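Local coordinates for Thiol:disulfide interchange protein DsbA (Neisseria meningitidis MC58, PDB 3DVW) that probably catalyses disulfide bond formation in periplasmic proteins as a thioredoxin-family oxidoreductase, captured here in its reduced form, at residues 62-67 / 153-158. Residues are numbered along the deposited sequence; the frame is centred on the assembly and turned at random.
Sequences EHVVWQ and DGTPTV
Gly154 O, on a residue that the Trp66 ring touches, accepts the hydroxyl of Thr157: OG1 to O is 2.7 Å. The donor stands 47° out of the carbonyl plane, away from the lone-pair directions, and the bond ties the turn across Thr155 and Pro156. Segments 62-67 and 153-158 meet through van der Waals contact, burying 170 Å² in total over both sides, with Thr155 CG2 at its centre. This methyl meets Val64 CG1 tip to tip at 3.6 Å and lies 3.7 Å from Trp66 CH2, in an oblique approach to the ring. Thr155 chi1 of 56° accounts for both touches, since it sets CG2 opposite the carbonyl carbon and faces it to the other segment. On the six-membered ring, Trp66 CZ2 meets Asp153 C obliquely at 3.7 Å and Gly154 N at 3.8 Å, while Val64 CG2 sits 3.6 Å above the centre of one ring face. Trp66 NE1 donates a hydrogen bond to Ile152 O, which should help to hold the ring's orientation. His63 ND1 donates nearly straight (166°) to Val64 O, in its own ring plane and on a lone pair of the carbonyl. The peptide bond before Pro156 is cis, and the Thr155 side chain touches Cys36 of the redox-active pair, which is reduced here. This is the cis-proline loop beside the CxxC motif, a hallmark of the thioredoxin fold.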
loop_
_atom_site.group_PDB
_atom_site.type_symbol
_atom_site.label_atom_id
_atom_site.label_comp_id
_atom_site.label_asym_id
_atom_site.label_seq_id
_atom_site.Cartn_x
_atom_site.Cartn_y
_atom_site.Cartn_z
ATOM N N GLU A 62 0.713 3.012 0.539
ATOM C CA GLU A 62 0.326 4.325 1.062
ATOM C C GLU A 62 -1.151 4.259 1.434
ATOM O O GLU A 62 -1.977 3.839 0.619
ATOM C CB GLU A 62 0.547 5.415 0.022
ATOM C CG GLU A 62 1.953 5.460 -0.560
ATOM C CD GLU A 62 3.033 6.021 0.373
ATOM O OE1 GLU A 62 2.715 6.556 1.452
ATOM O OE2 GLU A 62 4.231 5.953 -0.007
ATOM N N HIS A 63 -1.479 4.714 2.642
ATOM C CA HIS A 63 -2.870 4.763 3.069
ATOM C C HIS A 63 -3.475 6.065 2.556
ATOM O O HIS A 63 -2.903 7.127 2.737
ATOM C CB HIS A 63 -2.940 4.744 4.604
ATOM C CG HIS A 63 -4.276 4.340 5.157
ATOM N ND1 HIS A 63 -5.412 5.120 5.051
ATOM C CD2 HIS A 63 -4.644 3.232 5.842
ATOM C CE1 HIS A 63 -6.417 4.497 5.643
ATOM N NE2 HIS A 63 -5.981 3.354 6.129
ATOM N N VAL A 64 -4.662 5.994 1.951
ATOM C CA VAL A 64 -5.331 7.208 1.510
ATOM C C VAL A 64 -5.742 8.046 2.713
ATOM O O VAL A 64 -5.966 7.505 3.793
ATOM C CB VAL A 64 -6.596 6.920 0.651
ATOM C CG1 VAL A 64 -6.196 6.262 -0.656
ATOM C CG2 VAL A 64 -7.601 6.029 1.408
ATOM N N VAL A 65 -5.843 9.360 2.512
ATOM C CA VAL A 65 -6.354 10.262 3.512
ATOM C C VAL A 65 -7.434 11.130 2.854
ATOM O O VAL A 65 -7.127 12.038 2.094
ATOM C CB VAL A 65 -5.258 11.161 4.125
ATOM C CG1 VAL A 65 -5.863 12.021 5.201
ATOM C CG2 VAL A 65 -4.125 10.339 4.694
ATOM N N TRP A 66 -8.695 10.783 3.119
ATOM C CA TRP A 66 -9.847 11.426 2.504
ATOM C C TRP A 66 -10.593 12.371 3.438
ATOM O O TRP A 66 -11.544 13.022 3.013
ATOM C CB TRP A 66 -10.796 10.368 1.964
ATOM C CG TRP A 66 -10.298 9.668 0.756
ATOM C CD1 TRP A 66 -9.529 10.196 -0.234
ATOM C CD2 TRP A 66 -10.567 8.315 0.381
ATOM N NE1 TRP A 66 -9.278 9.242 -1.185
ATOM C CE2 TRP A 66 -9.935 8.087 -0.848
ATOM C CE3 TRP A 66 -11.297 7.271 0.965
ATOM C CZ2 TRP A 66 -9.993 6.852 -1.497
ATOM C CZ3 TRP A 66 -11.355 6.054 0.322
ATOM C CH2 TRP A 66 -10.730 5.854 -0.901
ATOM N N GLN A 67 -10.188 12.394 4.696
ATOM C CA GLN A 67 -10.742 13.297 5.697
ATOM C C GLN A 67 -9.763 13.359 6.871
ATOM O O GLN A 67 -8.920 12.465 7.039
ATOM C CB GLN A 67 -12.125 12.816 6.157
ATOM C CG GLN A 67 -12.135 11.471 6.883
ATOM C CD GLN A 67 -13.519 10.937 7.218
ATOM O OE1 GLN A 67 -14.540 11.496 6.798
ATOM N NE2 GLN A 67 -13.550 9.820 7.943
ATOM N N ASP A 153 -8.989 8.436 -5.708
ATOM C CA ASP A 153 -10.393 8.463 -5.264
ATOM C C ASP A 153 -11.000 7.087 -5.090
ATOM O O ASP A 153 -12.213 6.965 -4.893
ATOM C CB ASP A 153 -11.252 9.299 -6.230
ATOM C CG ASP A 153 -11.215 8.799 -7.663
ATOM O OD1 ASP A 153 -10.658 7.723 -7.961
ATOM O OD2 ASP A 153 -11.763 9.512 -8.536
ATOM N N GLY A 154 -10.181 6.044 -5.164
ATOM C CA GLY A 154 -10.655 4.683 -4.945
ATOM C C GLY A 154 -9.549 3.793 -4.413
ATOM O O GLY A 154 -8.371 4.038 -4.652
ATOM N N THR A 155 -9.945 2.780 -3.659
ATOM C CA THR A 155 -9.013 1.799 -3.111
ATOM C C THR A 155 -9.566 0.411 -3.362
ATOM O O THR A 155 -10.806 0.220 -3.308
ATOM C CB THR A 155 -8.812 1.965 -1.608
ATOM O OG1 THR A 155 -10.077 1.890 -0.939
ATOM C CG2 THR A 155 -8.089 3.284 -1.308
ATOM N N PRO A 156 -8.679 -0.566 -3.619
ATOM C CA PRO A 156 -7.241 -0.402 -3.815
ATOM C C PRO A 156 -6.948 0.207 -5.169
ATOM O O PRO A 156 -7.710 -0.014 -6.111
ATOM C CB PRO A 156 -6.715 -1.839 -3.794
ATOM C CG PRO A 156 -7.860 -2.647 -4.276
ATOM C CD PRO A 156 -9.088 -1.981 -3.756
ATOM N N THR A 157 -5.871 0.990 -5.239
ATOM C CA THR A 157 -5.320 1.482 -6.495
ATOM C C THR A 157 -3.872 1.025 -6.547
ATOM O O THR A 157 -3.116 1.275 -5.603
ATOM C CB THR A 157 -5.380 3.005 -6.601
ATOM O OG1 THR A 157 -6.755 3.413 -6.698
ATOM C CG2 THR A 157 -4.623 3.511 -7.821
ATOM N N VAL A 158 -3.501 0.303 -7.606
ATOM C CA VAL A 158 -2.135 -0.193 -7.759
ATOM C C VAL A 158 -1.503 0.434 -9.005
ATOM O O VAL A 158 -2.063 0.354 -10.099
ATOM C CB VAL A 158 -2.085 -1.730 -7.847
ATOM C CG1 VAL A 158 -0.640 -2.206 -8.084
ATOM C CG2 VAL A 158 -2.638 -2.322 -6.576
#